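PDB 4TLV: ADP-ribosylating toxin CARDS from Mycoplasma pneumoniae, which transfers the ADP-ribosyl group of NAD(+) to target proteins, and causes vacuolation and epithelial damage as the bacterium's main virulence factor. Local coordinates for residues R8-V13 / I83-H88; R46-S51 / D138-A143; L494-N499 / D521-W526. One frame throughout, in Å; residues are numbered along the deposited sequence.

Contacts 1 and 2 belong to the mono-ADP-ribosyltransferase domain and adjoin each other, their centres about 11 Å apart; Arg12 of contact 1 reaches the Ser51 carbonyl of contact 2, and Ile83 packs on Ile141. Contact 3 lies in the D3 beta-trefoil, its centre about 40 Å from either. The chemistry follows the setting. Contact 1 is antiparallel sheet pairing, partly buried, with three backbone bonds. Contact 2, also partly buried, sets a strand start against a loop, with one weak backbone bond and a tyrosine ring packed on a glycine. Contact 3 is buried and joins a strand and the chain after it to a 3-10 turn through one backbone bond, asparagine and indole bonds, and water.

Contact 1 (R8-V13 / I83-H88); sequences RFVYRV and IRADQH. With SO4 (sulfate ion), chain G.
Val10 and Ile83 exchange two backbone hydrogen bonds, Val10 N to Ile83 O at 2.9 Å and Ile83 N to Val10 O, and Ala85 N adds a third to Arg8 O at 2.8 Å with an N-H...O angle of 172°. Between these bonds Phe9 faces Arg84 in a non-hydrogen-bonded antiparallel pair. Arg8 NE donates to sulfate O3 at 2.7 Å and Arg8 NH2 to O1 at 2.9 Å, both nearly straight; Arg147 binds the same ion, which probably came from the crystallisation liquor, and Arg8 NH2 also pairs with Glu187. Arg8 CG lies anti to the backbone N (chi1 174°) and the chain bends at chi3, bringing the guanidinium to Phe9, whose CE2 lies over one of its faces, toward the rim, and borders the sulfate. The ring presents its edge to the Arg84 backbone, Phe9 CD1 lying 3.5 Å from Arg84 N. On the opposite sheet face Val10 CG2 packs on Ile83 CB at 4.1 Å. In the mono-ADP-ribosyltransferase domain the pairing unites strand 9-14, outermost in its five-stranded antiparallel sheet, with strand 76-84. Strand 49-53 lies against Val10 and Ile83 through Thr52, and helix 56-60 packs on Tyr11 and Val13.

Contact 2 (R46-S51 / D138-A143); sequences RSYFIS and DGPIAA
Tyr48 is the first residue of 46-51 to meet the loop 138-143, and its ring lies over Gly139; just before it, Ser47 OG accepts from the backbone N of Phe49 in an ST turn that leads into the strand. Gly139 CA stands 3.6 Å from the Tyr48 ring centroid and 23° off the ring normal, a CH-pi contact displaced toward the CE2 rim. With CG anti to the backbone N (chi1 -172°), the ring swings across Gly139 toward Pro140, and its OH comes to 3.8 Å from Pro140 CD. Asp138 OD1 approaches the same ring at its edge, 3.3 Å from Tyr48 CD2, with the carboxylate nearly perpendicular to the ring. The Tyr48 carbonyl also receives Gly139 N, but at 3.2 Å and an N-H...O angle of 122° this hydrogen bond is weak.

Phe49 follows as the non-hydrogen-bonded antiparallel partner of Asp138, a pairing that joins the start of edge strand 49-53 to the end of strand 134-138 in a three-stranded antiparallel sheet of the mono-ADP-ribosyltransferase domain. Its CE1 edge lies 3.5 Å from Asp138 OD1, so that one carboxylate oxygen meets the edges of two aromatic rings. Ile50 then packs on the following loop, sending CD1 to 3.6 Å from Gly139 O, while its CG2 touches Ile141 CD1 at 4.1 Å.

Gly139, with no side chain and a positive phi, lets Tyr48 lie close on its CA. The Asp138 carboxylate combines ring-edge contacts at OD1, which should be electrostatically favourable, with a salt bridge from OD2 to Arg33 and a bond from Trp197 NE1. Its negative charge is therefore probably well compensated. Between these two segments the one backbone bond is weak, so ring and side-chain contacts probably carry most of the contact.

Contact 3 (L494-N499 / D521-W526); sequences LHNKLN and DENFKW
His495 lays its CD2 over the centre of the Phe524 ring, 3.4 Å from CZ, with the two ring planes 34° apart, an oblique pair. CG of His495 is anti to the backbone N (chi1 -178°), which carries the imidazole across Phe524 and brings NE2 to 3.6 Å from Asn523 CB. A water in the imidazole plane joins His495 NE2 to Asp521 OD2, while Glu510 takes ND1. Leu494 meets Trp526 at about a right angle: its CD2 sits over one indole face, 4.0 Å from the centroid of the five-membered ring. The indole NE1 donates to Leu494 O at 3.1 Å, coming from above the carbonyl plane. A second water lies within hydrogen-bonding distance of Leu494 O and Phe524 O.

These residues belong to the D3 beta-trefoil, where strand 490-495 and the chain that follows it meet the 3-10 turn 522-524 that leads into strand 526-529. Asp521 OD1 accepts from Asn523 N to form an Asx turn at the start of that turn.

The amides of Asn496 and Asn523 lie 26° apart, and Asn496 ND2 donates to Asn523 OD1 at 3.1 Å. The same ND2 donates to Leu498 O, and Ser569 OG is bonded to OD1, so the Asn496 amide is fixed at both ends. Asn496 N adds an almost straight bond of 2.9 Å to Asn523 O.

Contact 1 (R8-V13 / I83-H88)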
loop_
_atom_site.group_PDB
_atom_site.type_symbol
_atom_site.label_atom_id
_atom_site.label_comp_id
_atom_site.label_asym_id
_atom_site.label_seq_id
_atom_site.Cartn_x
_atom_site.Cartn_y
_atom_site.Cartn_z
ATOM N N ARG A 8 3.177 3.478 16.131
ATOM C CA ARG A 8 3.859 4.259 17.149
ATOM C C ARG A 8 4.522 5.498 16.546
ATOM O O ARG A 8 4.436 6.595 17.097
ATOM C CB ARG A 8 4.886 3.374 17.881
ATOM C CG ARG A 8 5.766 4.105 18.876
ATOM C CD ARG A 8 6.505 3.101 19.788
ATOM N NE ARG A 8 7.822 3.581 20.207
ATOM C CZ ARG A 8 8.028 4.616 21.013
ATOM N NH1 ARG A 8 7.003 5.312 21.504
ATOM N NH2 ARG A 8 9.270 4.960 21.330
ATOM N N PHE A 9 5.186 5.316 15.413
ATOM C CA PHE A 9 5.810 6.446 14.723
ATOM C C PHE A 9 5.270 6.605 13.312
ATOM O O PHE A 9 4.965 5.614 12.621
ATOM C CB PHE A 9 7.340 6.276 14.675
ATOM C CG PHE A 9 8.010 6.467 16.011
ATOM C CD1 PHE A 9 8.050 7.715 16.599
ATOM C CD2 PHE A 9 8.599 5.390 16.677
ATOM C CE1 PHE A 9 8.653 7.913 17.838
ATOM C CE2 PHE A 9 9.208 5.579 17.918
ATOM C CZ PHE A 9 9.241 6.835 18.494
ATOM N N VAL A 10 5.143 7.854 12.896
ATOM C CA VAL A 10 4.854 8.186 11.511
ATOM C C VAL A 10 5.972 9.120 11.033
ATOM O O VAL A 10 6.822 9.515 11.830
ATOM C CB VAL A 10 3.455 8.830 11.334
ATOM C CG1 VAL A 10 2.349 7.811 11.632
ATOM C CG2 VAL A 10 3.283 10.073 12.202
ATOM N N TYR A 11 5.978 9.465 9.748
ATOM C CA TYR A 11 7.120 10.177 9.146
ATOM C C TYR A 11 6.654 11.255 8.202
ATOM O O TYR A 11 5.619 11.116 7.544
ATOM C CB TYR A 11 8.004 9.199 8.360
ATOM C CG TYR A 11 8.499 8.120 9.260
ATOM C CD1 TYR A 11 9.678 8.288 9.971
ATOM C CD2 TYR A 11 7.757 6.955 9.458
ATOM C CE1 TYR A 11 10.120 7.322 10.842
ATOM C CE2 TYR A 11 8.196 5.981 10.351
ATOM C CZ TYR A 11 9.384 6.182 11.034
ATOM O OH TYR A 11 9.851 5.230 11.917
ATOM N N ARG A 12 7.453 12.305 8.090
ATOM C CA ARG A 12 7.092 13.417 7.231
ATOM C C ARG A 12 8.356 14.096 6.725
ATOM O O ARG A 12 9.261 14.402 7.512
ATOM C CB ARG A 12 6.264 14.434 8.020
ATOM C CG ARG A 12 5.774 15.625 7.164
ATOM C CD ARG A 12 5.112 16.694 8.051
ATOM N NE ARG A 12 5.008 17.969 7.341
ATOM C CZ ARG A 12 4.038 18.276 6.488
ATOM N NH1 ARG A 12 3.065 17.403 6.223
ATOM N NH2 ARG A 12 4.052 19.459 5.882
ATOM N N VAL A 13 8.415 14.326 5.418
ATOM C CA VAL A 13 9.523 15.071 4.822
ATOM C C VAL A 13 9.088 16.529 4.707
ATOM O O VAL A 13 8.001 16.827 4.205
ATOM C CB VAL A 13 9.890 14.501 3.420
ATOM C CG1 VAL A 13 10.949 15.383 2.709
ATOM C CG2 VAL A 13 10.364 13.045 3.534
ATOM N N ILE A 83 7.997 10.995 13.999
ATOM C CA ILE A 83 7.020 11.658 14.850
ATOM C C ILE A 83 6.202 10.615 15.611
ATOM O O ILE A 83 5.578 9.751 14.991
ATOM C CB ILE A 83 6.040 12.497 13.980
ATOM C CG1 ILE A 83 6.797 13.491 13.084
ATOM C CG2 ILE A 83 4.977 13.182 14.839
ATOM C CD1 ILE A 83 5.956 14.053 11.918
ATOM N N ARG A 84 6.198 10.697 16.943
ATOM C CA ARG A 84 5.406 9.779 17.750
ATOM C C ARG A 84 3.942 10.109 17.532
ATOM O O ARG A 84 3.533 11.255 17.684
ATOM C CB ARG A 84 5.751 9.874 19.253
ATOM C CG ARG A 84 4.908 8.978 20.161
ATOM C CD ARG A 84 5.314 9.098 21.669
ATOM N NE ARG A 84 5.612 10.485 22.032
ATOM C CZ ARG A 84 4.694 11.424 22.244
ATOM N NH1 ARG A 84 3.394 11.128 22.168
ATOM N NH2 ARG A 84 5.075 12.666 22.524
ATOM N N ALA A 85 3.161 9.093 17.184
ATOM C CA ALA A 85 1.727 9.266 16.947
ATOM C C ALA A 85 0.927 9.170 18.248
ATOM O O ALA A 85 1.329 8.486 19.178
ATOM C CB ALA A 85 1.237 8.227 15.965
ATOM N N ASP A 86 -0.209 9.862 18.297
ATOM C CA ASP A 86 -1.080 9.825 19.471
ATOM C C ASP A 86 -2.538 9.875 18.991
ATOM O O ASP A 86 -2.785 9.736 17.799
ATOM C CB ASP A 86 -0.740 10.954 20.469
ATOM C CG ASP A 86 -0.906 12.360 19.864
ATOM O OD1 ASP A 86 -1.784 12.539 18.998
ATOM O OD2 ASP A 86 -0.184 13.301 20.287
ATOM N N GLN A 87 -3.489 10.060 19.904
ATOM C CA GLN A 87 -4.917 9.931 19.567
ATOM C C GLN A 87 -5.427 10.960 18.550
ATOM O O GLN A 87 -6.535 10.808 18.029
ATOM C CB GLN A 87 -5.786 9.992 20.839
ATOM C CG GLN A 87 -5.832 11.406 21.419
ATOM C CD GLN A 87 -6.684 11.547 22.687
ATOM O OE1 GLN A 87 -7.011 10.559 23.357
ATOM N NE2 GLN A 87 -7.040 12.792 23.019
ATOM N N HIS A 88 -4.659 12.009 18.250
ATOM C CA HIS A 88 -5.136 12.904 17.194
ATOM C C HIS A 88 -4.561 12.600 15.796
ATOM O O HIS A 88 -4.726 13.387 14.868
ATOM C CB HIS A 88 -5.098 14.402 17.593
ATOM C CG HIS A 88 -3.801 15.109 17.325
ATOM N ND1 HIS A 88 -2.620 14.775 17.952
ATOM C CD2 HIS A 88 -3.531 16.217 16.587
ATOM C CE1 HIS A 88 -1.666 15.612 17.572
ATOM N NE2 HIS A 88 -2.195 16.496 16.743
HETATM S S SO4 G . 11.380 2.402 19.385
HETATM O O1 SO4 G . 11.570 3.342 20.486
HETATM O O2 SO4 G . 11.901 1.067 19.731
HETATM O O3 SO4 G . 9.951 2.285 19.116
HETATM O O4 SO4 G . 12.097 2.899 18.195
#

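Contact 2 (R46-S51 / D138-A143)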
loop_
_atom_site.group_PDB
_atom_site.type_symbol
_atom_site.label_atom_id
_atom_site.label_comp_id
_atom_site.label_asym_id
_atom_site.label_seq_id
_atom_site.Cartn_x
_atom_site.Cartn_y
_atom_site.Cartn_z
ATOM N N ARG A 46 -5.880 25.267 2.734
ATOM C CA ARG A 46 -6.750 25.646 3.865
ATOM C C ARG A 46 -6.952 24.534 4.893
ATOM O O ARG A 46 -7.624 24.751 5.903
ATOM C CB ARG A 46 -8.148 26.046 3.372
ATOM C CG ARG A 46 -8.219 27.213 2.389
ATOM C CD ARG A 46 -9.520 27.122 1.566
ATOM N NE ARG A 46 -9.609 25.839 0.869
ATOM C CZ ARG A 46 -10.594 24.949 1.005
ATOM N NH1 ARG A 46 -11.626 25.193 1.800
ATOM N NH2 ARG A 46 -10.551 23.811 0.318
ATOM N N SER A 47 -6.407 23.346 4.645
ATOM C CA SER A 47 -6.716 22.212 5.522
ATOM C C SER A 47 -6.180 22.329 6.953
ATOM O O SER A 47 -5.076 22.831 7.197
ATOM C CB SER A 47 -6.240 20.885 4.926
ATOM O OG SER A 47 -6.721 19.805 5.713
ATOM N N TYR A 48 -6.983 21.835 7.893
ATOM C CA TYR A 48 -6.605 21.756 9.297
ATOM C C TYR A 48 -5.796 20.490 9.532
ATOM O O TYR A 48 -5.231 20.318 10.582
ATOM C CB TYR A 48 -7.870 21.665 10.155
ATOM C CG TYR A 48 -7.646 21.772 11.645
ATOM C CD1 TYR A 48 -7.158 22.952 12.212
ATOM C CD2 TYR A 48 -7.980 20.720 12.496
ATOM C CE1 TYR A 48 -6.971 23.066 13.569
ATOM C CE2 TYR A 48 -7.806 20.826 13.867
ATOM C CZ TYR A 48 -7.296 21.998 14.399
ATOM O OH TYR A 48 -7.114 22.097 15.760
ATOM N N PHE A 49 -5.762 19.600 8.539
ATOM C CA PHE A 49 -5.115 18.311 8.710
ATOM C C PHE A 49 -3.660 18.378 8.254
ATOM O O PHE A 49 -3.374 18.960 7.209
ATOM C CB PHE A 49 -5.843 17.247 7.887
ATOM C CG PHE A 49 -7.296 17.064 8.268
ATOM C CD1 PHE A 49 -7.706 17.223 9.589
ATOM C CD2 PHE A 49 -8.247 16.723 7.309
ATOM C CE1 PHE A 49 -9.041 17.050 9.959
ATOM C CE2 PHE A 49 -9.585 16.538 7.670
ATOM C CZ PHE A 49 -9.979 16.712 9.014
ATOM N N ILE A 50 -2.755 17.765 9.018
ATOM C CA ILE A 50 -1.341 17.684 8.609
ATOM C C ILE A 50 -0.987 16.251 8.208
ATOM O O ILE A 50 -1.267 15.311 8.943
ATOM C CB ILE A 50 -0.403 18.135 9.728
ATOM C CG1 ILE A 50 -0.666 19.603 10.087
ATOM C CG2 ILE A 50 1.066 17.977 9.314
ATOM C CD1 ILE A 50 0.136 20.065 11.308
ATOM N N SER A 51 -0.355 16.088 7.047
ATOM C CA SER A 51 -0.064 14.746 6.531
ATOM C C SER A 51 1.246 14.156 7.042
ATOM O O SER A 51 2.254 14.853 7.189
ATOM C CB SER A 51 -0.040 14.753 4.999
ATOM O OG SER A 51 0.930 15.698 4.553
ATOM N N ASP A 138 -5.356 15.748 13.252
ATOM C CA ASP A 138 -6.503 16.634 13.329
ATOM C C ASP A 138 -5.944 17.848 14.050
ATOM O O ASP A 138 -6.059 17.977 15.275
ATOM C CB ASP A 138 -7.620 15.951 14.125
ATOM C CG ASP A 138 -8.952 16.670 14.026
ATOM O OD1 ASP A 138 -9.015 17.766 13.413
ATOM O OD2 ASP A 138 -9.942 16.130 14.565
ATOM N N GLY A 139 -5.261 18.695 13.290
ATOM C CA GLY A 139 -4.625 19.887 13.835
ATOM C C GLY A 139 -3.117 19.830 14.007
ATOM O O GLY A 139 -2.455 18.890 13.547
ATOM N N PRO A 140 -2.558 20.841 14.680
ATOM C CA PRO A 140 -1.113 21.016 14.838
ATOM C C PRO A 140 -0.423 19.844 15.532
ATOM O O PRO A 140 -1.018 19.158 16.368
ATOM C CB PRO A 140 -1.002 22.257 15.751
ATOM C CG PRO A 140 -2.295 22.965 15.585
ATOM C CD PRO A 140 -3.319 21.896 15.372
ATOM N N ILE A 141 0.846 19.646 15.203
ATOM C CA ILE A 141 1.652 18.626 15.855
ATOM C C ILE A 141 2.647 19.328 16.760
ATOM O O ILE A 141 3.408 20.162 16.289
ATOM C CB ILE A 141 2.426 17.767 14.826
ATOM C CG1 ILE A 141 1.445 17.030 13.908
ATOM C CG2 ILE A 141 3.335 16.752 15.554
ATOM C CD1 ILE A 141 2.137 16.221 12.805
ATOM N N ALA A 142 2.624 18.995 18.049
ATOM C CA ALA A 142 3.510 19.620 19.028
ATOM C C ALA A 142 4.968 19.206 18.843
ATOM O O ALA A 142 5.251 18.092 18.408
ATOM C CB ALA A 142 3.062 19.271 20.423
ATOM N N ALA A 143 5.894 20.095 19.214
ATOM C CA ALA A 143 7.319 19.765 19.146
ATOM C C ALA A 143 7.640 18.489 19.925
ATOM O O ALA A 143 8.508 17.701 19.531
ATOM C CB ALA A 143 8.159 20.936 19.670
#

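Contact 3 (L494-N499 / D521-W526)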
loop_
_atom_site.group_PDB
_atom_site.type_symbol
_atom_site.label_atom_id
_atom_site.label_comp_id
_atom_site.label_asym_id
_atom_site.label_seq_id
_atom_site.Cartn_x
_atom_site.Cartn_y
_atom_site.Cartn_z
ATOM N N LEU A 494 -16.639 -13.843 -5.159
ATOM C CA LEU A 494 -17.762 -14.006 -4.239
ATOM C C LEU A 494 -18.982 -13.339 -4.839
ATOM O O LEU A 494 -18.950 -12.151 -5.176
ATOM C CB LEU A 494 -17.418 -13.390 -2.871
ATOM C CG LEU A 494 -18.495 -13.515 -1.778
ATOM C CD1 LEU A 494 -18.770 -14.989 -1.488
ATOM C CD2 LEU A 494 -18.072 -12.796 -0.524
ATOM N N HIS A 495 -20.056 -14.108 -5.006
ATOM C CA HIS A 495 -21.239 -13.625 -5.706
ATOM C C HIS A 495 -22.515 -13.721 -4.858
ATOM O O HIS A 495 -22.838 -14.784 -4.317
ATOM C CB HIS A 495 -21.430 -14.407 -7.019
ATOM C CG HIS A 495 -22.595 -13.945 -7.837
ATOM N ND1 HIS A 495 -23.650 -14.770 -8.158
ATOM C CD2 HIS A 495 -22.876 -12.743 -8.396
ATOM C CE1 HIS A 495 -24.529 -14.102 -8.884
ATOM N NE2 HIS A 495 -24.084 -12.868 -9.044
ATOM N N ASN A 496 -23.248 -12.615 -4.768
ATOM C CA ASN A 496 -24.511 -12.594 -4.036
ATOM C C ASN A 496 -25.623 -13.099 -4.948
ATOM O O ASN A 496 -25.626 -12.775 -6.118
ATOM C CB ASN A 496 -24.835 -11.170 -3.588
ATOM C CG ASN A 496 -26.279 -11.018 -3.117
ATOM O OD1 ASN A 496 -26.565 -11.551 -1.951
ATOM N ND2 ASN A 496 -27.121 -10.427 -3.801
ATOM N N LYS A 497 -26.554 -13.891 -4.421
ATOM C CA LYS A 497 -27.691 -14.368 -5.234
ATOM C C LYS A 497 -29.015 -13.790 -4.735
ATOM O O LYS A 497 -30.001 -13.721 -5.475
ATOM C CB LYS A 497 -27.769 -15.894 -5.212
ATOM C CG LYS A 497 -26.564 -16.582 -5.825
ATOM C CD LYS A 497 -26.539 -18.071 -5.492
ATOM C CE LYS A 497 -27.705 -18.803 -6.126
ATOM N NZ LYS A 497 -27.454 -20.281 -6.173
ATOM N N LEU A 498 -29.022 -13.381 -3.472
ATOM C CA LEU A 498 -30.224 -12.862 -2.816
ATOM C C LEU A 498 -30.715 -11.536 -3.384
ATOM O O LEU A 498 -29.935 -10.599 -3.586
ATOM C CB LEU A 498 -29.973 -12.694 -1.314
ATOM C CG LEU A 498 -31.107 -12.091 -0.472
ATOM C CD1 LEU A 498 -32.272 -13.084 -0.374
ATOM C CD2 LEU A 498 -30.610 -11.719 0.917
ATOM N N ASN A 499 -32.022 -11.453 -3.619
ATOM C CA ASN A 499 -32.658 -10.186 -3.963
ATOM C C ASN A 499 -34.101 -10.135 -3.461
ATOM O O ASN A 499 -34.575 -11.079 -2.829
ATOM C CB ASN A 499 -32.599 -9.934 -5.470
ATOM C CG ASN A 499 -33.296 -11.014 -6.264
ATOM O OD1 ASN A 499 -34.414 -11.410 -5.939
ATOM N ND2 ASN A 499 -32.637 -11.501 -7.313
ATOM N N ASP A 521 -21.620 -4.920 -12.138
ATOM C CA ASP A 521 -22.559 -5.811 -11.462
ATOM C C ASP A 521 -22.366 -5.786 -9.952
ATOM O O ASP A 521 -21.414 -6.369 -9.419
ATOM C CB ASP A 521 -22.408 -7.237 -11.990
ATOM C CG ASP A 521 -23.461 -8.193 -11.430
ATOM O OD1 ASP A 521 -24.198 -7.826 -10.487
ATOM O OD2 ASP A 521 -23.554 -9.325 -11.943
ATOM N N GLU A 522 -23.288 -5.124 -9.261
ATOM C CA GLU A 522 -23.156 -4.943 -7.817
ATOM C C GLU A 522 -23.285 -6.221 -6.997
ATOM O O GLU A 522 -22.922 -6.233 -5.828
ATOM C CB GLU A 522 -24.106 -3.858 -7.313
ATOM C CG GLU A 522 -23.817 -2.505 -7.928
ATOM C CD GLU A 522 -24.620 -1.402 -7.294
ATOM O OE1 GLU A 522 -25.373 -1.690 -6.348
ATOM O OE2 GLU A 522 -24.501 -0.248 -7.745
ATOM N N ASN A 523 -23.785 -7.297 -7.603
ATOM C CA ASN A 523 -23.823 -8.584 -6.908
ATOM C C ASN A 523 -22.447 -9.203 -6.698
ATOM O O ASN A 523 -22.313 -10.179 -5.974
ATOM C CB ASN A 523 -24.729 -9.572 -7.635
ATOM C CG ASN A 523 -26.171 -9.162 -7.580
ATOM O OD1 ASN A 523 -26.735 -9.010 -6.499
ATOM N ND2 ASN A 523 -26.783 -8.975 -8.746
ATOM N N PHE A 524 -21.424 -8.620 -7.312
ATOM C CA PHE A 524 -20.056 -9.074 -7.061
ATOM C C PHE A 524 -19.299 -8.056 -6.201
ATOM O O PHE A 524 -18.107 -8.248 -5.926
ATOM C CB PHE A 524 -19.280 -9.251 -8.374
ATOM C CG PHE A 524 -19.640 -10.500 -9.153
ATOM C CD1 PHE A 524 -19.047 -11.714 -8.852
ATOM C CD2 PHE A 524 -20.529 -10.438 -10.214
ATOM C CE1 PHE A 524 -19.358 -12.858 -9.573
ATOM C CE2 PHE A 524 -20.850 -11.577 -10.945
ATOM C CZ PHE A 524 -20.263 -12.785 -10.626
ATOM N N LYS A 525 -19.975 -6.973 -5.813
ATOM C CA LYS A 525 -19.349 -5.910 -5.006
ATOM C C LYS A 525 -19.698 -5.970 -3.518
ATOM O O LYS A 525 -20.873 -6.082 -3.152
ATOM C CB LYS A 525 -19.701 -4.532 -5.583
ATOM C CG LYS A 525 -19.271 -4.373 -7.038
ATOM C CD LYS A 525 -19.332 -2.934 -7.477
ATOM C CE LYS A 525 -18.717 -2.788 -8.872
ATOM N NZ LYS A 525 -18.882 -1.396 -9.342
ATOM N N TRP A 526 -18.673 -5.858 -2.668
ATOM C CA TRP A 526 -18.832 -5.985 -1.222
ATOM C C TRP A 526 -18.102 -4.863 -0.486
ATOM O O TRP A 526 -17.153 -4.279 -1.010
ATOM C CB TRP A 526 -18.291 -7.334 -0.748
ATOM C CG TRP A 526 -18.918 -8.476 -1.446
ATOM C CD1 TRP A 526 -18.551 -9.005 -2.653
ATOM C CD2 TRP A 526 -20.050 -9.226 -1.004
ATOM N NE1 TRP A 526 -19.390 -10.041 -2.989
ATOM C CE2 TRP A 526 -20.316 -10.204 -1.989
ATOM C CE3 TRP A 526 -20.865 -9.173 0.133
ATOM C CZ2 TRP A 526 -21.362 -11.126 -1.870
ATOM C CZ3 TRP A 526 -21.911 -10.098 0.254
ATOM C CH2 TRP A 526 -22.148 -11.053 -0.745
HETATM O O HOH W 1 -16.761 -10.427 -5.820
HETATM O O HOH W 2 -25.027 -11.191 -10.814
#